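Local coordinates for CD38 molecule (PDB 3KOU), which belongs to the ADP-ribosyl cyclase family of ecto-enzymes and is captured here with the ligand 2NF covalently bound in its pocket, at residues 84-89 with 155-160; 149-154 with 183-188. All blocks are in the same frame, centred on the assembly; numbering follows the deposited sequence.

Contact 1 (84-89 with 155-160); sequences QVFWSK and ERFAES. With 2NF ([[(2R,3S,4R,5R)-5-(6-aminopurin-9-yl)-3,4-dihydroxyoxolan-2-yl]methoxy-hydroxyphosphoryl] [(2R,3S,4R,5R)-5-(3-carbamoylpyridin-1-ium-1yl)- 3-fluoro-,4- hydroxyoxolan-2-yl]methyl phosphate), chain E; NAG (2-acetamido-2-deoxy-beta-D-glucopyranose), chain C.
Gln-84 lays its side chain over one face of the Phe-157 ring. From CB, which points toward the helix, the chain leaves with CG anti to the backbone N (chi1 -167°) and stays extended, which carries it across the ring. CG meets the far corner first, 3.4 Å from Phe-157 CZ; CD passes above the CZ–CE1 bond, and NE2 ends 3.1 Å above the ring plane, over its centre. From there NE2 donates to Phe-157 O at 2.9 Å, nearly straight at 169°, the donor standing above the carbonyl plane rather than on a lone pair. OE1 of Gln-84 accepts a hydrogen bond from a water 2.7 Å away that also bonds Ser-160 OG, so one amide branch reaches the helix directly and the other through a water. Segment 84-89 contains strand 85-88, an outermost strand of the four-stranded parallel sheet, and 155-160 is the C-terminal part of helix 145-160. Val-85 O sits at the edge of the same Phe-157 ring. Phe-86 forms an offset edge-to-face pair with it: the edge of Phe-157 turns toward the face of Phe-86, with centroids 5.1 Å apart and planes at 63°. The edge of Phe-86 meets Ala-158 CA. Phe-157 also borders the pocket, its CE2 lying 3.2 Å from 2NF F2D. Further along the segment, Trp-87 N donates to 2NF O3D at 2.8 Å, while Ser-88 OG and Lys-89 NZ bond the phosphate oxygens O1N and O1A; Lys-89 NZ has a second partner in Asp-178.

Contact 2 (149-154 with 183-188); sequences FWEVLS and FGRVEA. With 2NF ([[(2R,3S,4R,5R)-5-(6-aminopurin-9-yl)-3,4-dihydroxyoxolan-2-yl]methoxy-hydroxyphosphoryl] [(2R,3S,4R,5R)-5-(3-carbamoylpyridin-1-ium-1yl)- 3-fluoro-,4- hydroxyoxolan-2-yl]methyl phosphate), chain E.
Glu-151 and Arg-185 form the charged link between helices 145-160 and 182-187, whose local axes stand 66° apart here. Both terminal nitrogens of the guanidinium converge on one carboxylate oxygen: Arg-185 NH2 lies 2.8 Å and Arg-185 NH1 2.9 Å from Glu-151 OE1. That oxygen is close to the guanidinium plane and is met on its syn side, although carboxylate and guanidinium planes are 55° apart, so the pair is a two-to-one grip and not a flat paired-oxygen bridge. Arg-185 NE turns to Met-180 O, which gives the guanidinium a further fixed point.

Van der Waals contact is carried by the methyl groups of Val-186, a partly exposed residue. CG1 touches both Glu-151 O and Ser-154 CB, while Val-186 CG2 lies 3.7 Å from Glu-151 OE1, the salt-bridged oxygen.

Hydrogen bonds within its own helix place Ser-154. Its OG donates to Trp-150 O at 2.7 Å, reaching this carbonyl from the face opposite to that used by Ser-154 N.

Ligand contacts come from both ends of a wider pi-type turn, 183-187. At its first residue, Phe-183 N donates to 2NF O1N at 3.0 Å. At its last, the Glu-187 chain runs extended beyond CG (chi2 164°), and Glu-187 OE2 is 1.6 Å from 2NF C1D, a covalent bond. Ser-154 OG lies 3.2 Å from Glu-187 OE2 and 3.1 Å from 2NF C1D. With its proton spent on Trp-150 O, the hydroxyl oxygen of Ser-154 faces the bond between Glu-187 OE2 and C1D with no hydrogen bond assigned to it, and the covalent bond itself means that Glu-187 is esterified to the ligand in this model.

Helix 145-160 serves both contacts: residues 149-154 belong to contact 2 and 155-160 to contact 1, though Glu-155 and Ala-158 also touch 183-188. The four segments alternate along the chain. The centres of contacts 1 and 2 are about 7 Å apart. They meet directly: Ala-158 CB is 3.3 Å from Glu-187 O, Phe-86 CD1 is 3.4 Å from Glu-187 OE1, and Val-186 CG1 is 3.6 Å from Glu-155 N. Glu-187 therefore packs against both the strand and the helix of contact 1. Around 2NF the two divide the work: residues 86-89 and Phe-157 touch its sugar and phosphates, while contact 2 supplies the Glu-187 side chain covalently bound to C1D and Phe-183 N.

Contact 1 (84-89 with 155-160)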
# COMPACT_ATOMS: atom_id res chain seq x y z
N GLN A 84 10.41 -7.63 0.43
CA GLN A 84 9.40 -6.59 0.22
C GLN A 84 9.18 -6.21 -1.26
O GLN A 84 10.12 -6.09 -2.04
CB GLN A 84 9.77 -5.36 1.04
CG GLN A 84 8.68 -4.31 1.19
CD GLN A 84 9.01 -3.32 2.32
OE1 GLN A 84 9.78 -3.65 3.23
NE2 GLN A 84 8.42 -2.15 2.27
N VAL A 85 7.92 -6.00 -1.62
CA VAL A 85 7.53 -5.67 -2.99
C VAL A 85 6.64 -4.43 -3.01
O VAL A 85 5.63 -4.38 -2.31
CB VAL A 85 6.77 -6.84 -3.65
CG1 VAL A 85 6.25 -6.43 -5.04
CG2 VAL A 85 7.68 -8.06 -3.71
N PHE A 86 7.04 -3.44 -3.80
CA PHE A 86 6.23 -2.27 -4.09
C PHE A 86 5.56 -2.47 -5.46
O PHE A 86 6.01 -3.29 -6.26
CB PHE A 86 7.10 -0.99 -4.13
CG PHE A 86 7.74 -0.65 -2.81
CD1 PHE A 86 7.06 0.13 -1.87
CD2 PHE A 86 8.99 -1.13 -2.49
CE1 PHE A 86 7.64 0.42 -0.65
CE2 PHE A 86 9.58 -0.82 -1.26
CZ PHE A 86 8.91 -0.05 -0.35
N TRP A 87 4.50 -1.71 -5.73
CA TRP A 87 3.80 -1.75 -7.02
C TRP A 87 3.14 -0.40 -7.30
O TRP A 87 2.86 0.36 -6.38
CB TRP A 87 2.76 -2.87 -7.06
CG TRP A 87 1.69 -2.74 -6.01
CD1 TRP A 87 1.70 -3.29 -4.76
CD2 TRP A 87 0.46 -2.03 -6.13
NE1 TRP A 87 0.54 -2.96 -4.08
CE2 TRP A 87 -0.23 -2.18 -4.90
CE3 TRP A 87 -0.13 -1.27 -7.15
CZ2 TRP A 87 -1.47 -1.61 -4.68
CZ3 TRP A 87 -1.36 -0.71 -6.92
CH2 TRP A 87 -2.02 -0.89 -5.69
N SER A 88 2.91 -0.10 -8.58
CA SER A 88 2.18 1.11 -8.97
C SER A 88 1.56 0.85 -10.35
O SER A 88 2.29 0.56 -11.30
CB SER A 88 3.16 2.31 -9.02
OG SER A 88 2.46 3.56 -8.99
N LYS A 89 0.23 0.89 -10.43
CA LYS A 89 -0.51 0.66 -11.68
C LYS A 89 -0.42 -0.79 -12.13
O LYS A 89 -0.69 -1.10 -13.29
CB LYS A 89 -0.00 1.56 -12.83
CG LYS A 89 0.49 2.94 -12.42
CD LYS A 89 -0.64 3.80 -11.90
CE LYS A 89 -0.11 5.19 -11.54
NZ LYS A 89 -1.19 5.99 -10.89
N GLU A 155 3.94 5.01 4.03
CA GLU A 155 5.17 5.65 4.48
C GLU A 155 5.96 4.77 5.45
O GLU A 155 7.17 4.62 5.30
CB GLU A 155 4.92 7.05 5.08
CG GLU A 155 6.17 7.61 5.74
CD GLU A 155 5.99 9.02 6.27
OE1 GLU A 155 4.84 9.49 6.39
OE2 GLU A 155 7.01 9.67 6.59
N ARG A 156 5.29 4.19 6.44
CA ARG A 156 5.97 3.33 7.40
C ARG A 156 6.56 2.08 6.74
O ARG A 156 7.68 1.70 7.05
CB ARG A 156 5.07 2.96 8.58
CG ARG A 156 4.48 4.16 9.32
CD ARG A 156 5.48 4.74 10.32
NE ARG A 156 5.94 3.73 11.27
CZ ARG A 156 5.42 3.55 12.48
NH1 ARG A 156 4.43 4.33 12.91
NH2 ARG A 156 5.90 2.60 13.28
N PHE A 157 5.79 1.47 5.83
CA PHE A 157 6.24 0.33 5.02
C PHE A 157 7.56 0.66 4.28
O PHE A 157 8.55 -0.11 4.32
CB PHE A 157 5.09 0.04 4.03
CG PHE A 157 5.29 -1.14 3.09
CD1 PHE A 157 5.34 -2.44 3.55
CD2 PHE A 157 5.28 -0.92 1.72
CE1 PHE A 157 5.45 -3.52 2.65
CE2 PHE A 157 5.38 -1.99 0.81
CZ PHE A 157 5.46 -3.28 1.28
N ALA A 158 7.59 1.83 3.65
CA ALA A 158 8.79 2.28 2.94
C ALA A 158 9.97 2.54 3.90
O ALA A 158 11.12 2.18 3.61
CB ALA A 158 8.47 3.55 2.09
N GLU A 159 9.69 3.17 5.03
CA GLU A 159 10.76 3.49 5.99
C GLU A 159 11.38 2.23 6.61
O GLU A 159 12.57 2.23 6.98
CB GLU A 159 10.26 4.43 7.10
CG GLU A 159 9.92 5.82 6.60
CD GLU A 159 9.15 6.68 7.60
OE1 GLU A 159 8.68 6.15 8.63
OE2 GLU A 159 9.02 7.89 7.35
N SER A 160 10.61 1.16 6.70
CA SER A 160 11.11 -0.03 7.38
C SER A 160 11.81 -1.04 6.45
O SER A 160 12.46 -1.97 6.93
CB SER A 160 10.02 -0.69 8.22
OG SER A 160 8.99 -1.19 7.40
C1D 2NF E . 2.09 1.82 -1.34
C2D 2NF E . 2.48 0.40 -1.73
F2D 2NF E . 3.35 -0.23 -0.99
C3D 2NF E . 2.59 0.42 -3.23
O3D 2NF E . 3.81 -0.03 -3.64
O4D 2NF E . 1.62 2.40 -2.53
C4D 2NF E . 2.06 1.79 -3.66
C5D 2NF E . 1.04 1.83 -4.76
O5D 2NF E . 0.06 2.86 -4.81
PN 2NF E . 0.13 3.77 -6.05
O1N 2NF E . 1.54 3.85 -6.31
O2N 2NF E . -0.56 4.94 -5.78
O3 2NF E . -0.47 2.89 -7.18
PA 2NF E . -1.77 3.13 -8.01
O1A 2NF E . -1.70 4.36 -8.60
O2A 2NF E . -2.81 3.11 -7.01
O5B 2NF E . -1.89 2.05 -8.96
C1 NAG C . -1.06 -1.53 -17.24
C2 NAG C . -1.50 -2.93 -16.80
C3 NAG C . -2.86 -3.27 -17.43
C4 NAG C . -3.90 -2.15 -17.32
C5 NAG C . -3.27 -0.82 -17.72
C6 NAG C . -4.20 0.39 -17.53
C7 NAG C . 0.29 -4.53 -16.27
C8 NAG C . 1.38 -5.40 -16.82
N2 NAG C . -0.52 -3.95 -17.18
O3 NAG C . -3.36 -4.49 -16.91
O4 NAG C . -5.03 -2.43 -18.16
O5 NAG C . -2.11 -0.62 -16.93
O6 NAG C . -4.71 0.41 -16.21
O7 NAG C . 0.15 -4.40 -15.05
O HOH W 1 9.53 -3.36 5.94

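Contact 2 (149-154 with 183-188)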
# COMPACT_ATOMS: atom_id res chain seq x y z
N PHE A 149 -5.12 6.80 5.91
CA PHE A 149 -4.65 5.48 6.31
C PHE A 149 -3.64 4.93 5.30
O PHE A 149 -2.55 4.48 5.67
CB PHE A 149 -5.82 4.48 6.47
CG PHE A 149 -5.37 3.05 6.67
CD1 PHE A 149 -5.11 2.57 7.96
CD2 PHE A 149 -5.21 2.20 5.59
CE1 PHE A 149 -4.69 1.24 8.15
CE2 PHE A 149 -4.80 0.85 5.78
CZ PHE A 149 -4.55 0.39 7.07
N TRP A 150 -3.99 4.94 4.02
CA TRP A 150 -3.11 4.30 3.05
C TRP A 150 -1.80 5.09 2.93
O TRP A 150 -0.74 4.51 2.79
CB TRP A 150 -3.81 4.06 1.71
CG TRP A 150 -4.76 2.87 1.79
CD1 TRP A 150 -6.12 2.91 1.77
CD2 TRP A 150 -4.40 1.48 1.96
NE1 TRP A 150 -6.63 1.65 1.90
CE2 TRP A 150 -5.60 0.75 2.02
CE3 TRP A 150 -3.18 0.80 2.05
CZ2 TRP A 150 -5.63 -0.64 2.16
CZ3 TRP A 150 -3.21 -0.57 2.20
CH2 TRP A 150 -4.42 -1.28 2.26
N GLU A 151 -1.85 6.37 3.12
CA GLU A 151 -0.66 7.16 3.07
C GLU A 151 0.30 6.93 4.23
O GLU A 151 1.46 6.84 4.03
CB GLU A 151 -0.99 8.61 2.99
CG GLU A 151 -1.77 8.86 1.75
CD GLU A 151 -1.41 10.11 1.09
OE1 GLU A 151 -0.71 10.04 0.07
OE2 GLU A 151 -1.83 11.17 1.59
N VAL A 152 -0.19 6.91 5.37
CA VAL A 152 0.68 6.73 6.51
C VAL A 152 1.19 5.28 6.59
O VAL A 152 2.34 5.05 6.98
CB VAL A 152 0.05 7.22 7.85
CG1 VAL A 152 -1.20 6.42 8.21
CG2 VAL A 152 1.06 7.12 8.97
N LEU A 153 0.33 4.31 6.23
CA LEU A 153 0.77 2.90 6.20
C LEU A 153 1.88 2.72 5.16
O LEU A 153 2.92 2.08 5.44
CB LEU A 153 -0.39 1.92 5.91
CG LEU A 153 -0.08 0.47 6.34
CD1 LEU A 153 -0.11 0.35 7.89
CD2 LEU A 153 -1.04 -0.55 5.69
N SER A 154 1.68 3.34 4.00
CA SER A 154 2.66 3.30 2.91
C SER A 154 3.98 3.91 3.30
O SER A 154 5.04 3.39 2.93
CB SER A 154 2.11 4.01 1.66
OG SER A 154 1.00 3.29 1.10
N PHE A 183 3.46 5.48 -4.69
CA PHE A 183 4.83 4.99 -4.84
C PHE A 183 5.78 6.17 -5.08
O PHE A 183 6.86 6.23 -4.49
CB PHE A 183 4.96 3.95 -5.97
CG PHE A 183 6.39 3.51 -6.21
CD1 PHE A 183 7.06 2.75 -5.26
CD2 PHE A 183 7.08 3.90 -7.35
CE1 PHE A 183 8.38 2.36 -5.44
CE2 PHE A 183 8.43 3.54 -7.53
CZ PHE A 183 9.06 2.74 -6.58
N GLY A 184 5.37 7.11 -5.92
CA GLY A 184 6.25 8.21 -6.29
C GLY A 184 6.34 9.31 -5.23
O GLY A 184 7.39 9.92 -5.04
N ARG A 185 5.24 9.56 -4.53
CA ARG A 185 5.14 10.66 -3.58
C ARG A 185 5.57 10.29 -2.19
O ARG A 185 6.09 11.10 -1.45
CB ARG A 185 3.70 11.14 -3.44
CG ARG A 185 3.23 12.11 -4.49
CD ARG A 185 1.88 12.69 -4.09
NE ARG A 185 0.85 11.66 -3.93
CZ ARG A 185 0.37 11.26 -2.76
NH1 ARG A 185 0.82 11.80 -1.63
NH2 ARG A 185 -0.57 10.32 -2.72
N VAL A 186 5.29 9.06 -1.81
CA VAL A 186 5.35 8.70 -0.41
C VAL A 186 6.39 7.61 -0.20
O VAL A 186 7.16 7.65 0.77
CB VAL A 186 3.98 8.20 0.08
CG1 VAL A 186 4.07 7.64 1.49
CG2 VAL A 186 2.95 9.33 -0.01
N GLU A 187 6.40 6.62 -1.09
CA GLU A 187 7.22 5.44 -0.85
C GLU A 187 8.68 5.61 -1.24
O GLU A 187 9.56 5.51 -0.37
CB GLU A 187 6.60 4.18 -1.46
CG GLU A 187 5.32 3.82 -0.72
CD GLU A 187 4.43 2.84 -1.44
OE1 GLU A 187 4.70 2.48 -2.60
OE2 GLU A 187 3.41 2.45 -0.82
N ALA A 188 8.93 5.89 -2.51
CA ALA A 188 10.30 6.08 -3.00
C ALA A 188 11.07 7.15 -2.18
O ALA A 188 12.22 6.93 -1.80
CB ALA A 188 10.29 6.40 -4.52
C1D 2NF E . 2.09 1.82 -1.34
C2D 2NF E . 2.48 0.40 -1.73
F2D 2NF E . 3.35 -0.23 -0.99
C3D 2NF E . 2.59 0.42 -3.23
O3D 2NF E . 3.81 -0.03 -3.64
O4D 2NF E . 1.62 2.40 -2.53
C4D 2NF E . 2.06 1.79 -3.66
C5D 2NF E . 1.04 1.83 -4.76
O5D 2NF E . 0.06 2.86 -4.81
PN 2NF E . 0.13 3.77 -6.05
O1N 2NF E . 1.54 3.85 -6.31
O2N 2NF E . -0.56 4.94 -5.78
O3 2NF E . -0.47 2.89 -7.18
PA 2NF E . -1.77 3.13 -8.01
O1A 2NF E . -1.70 4.36 -8.60
O2A 2NF E . -2.81 3.11 -7.01
O5B 2NF E . -1.89 2.05 -8.96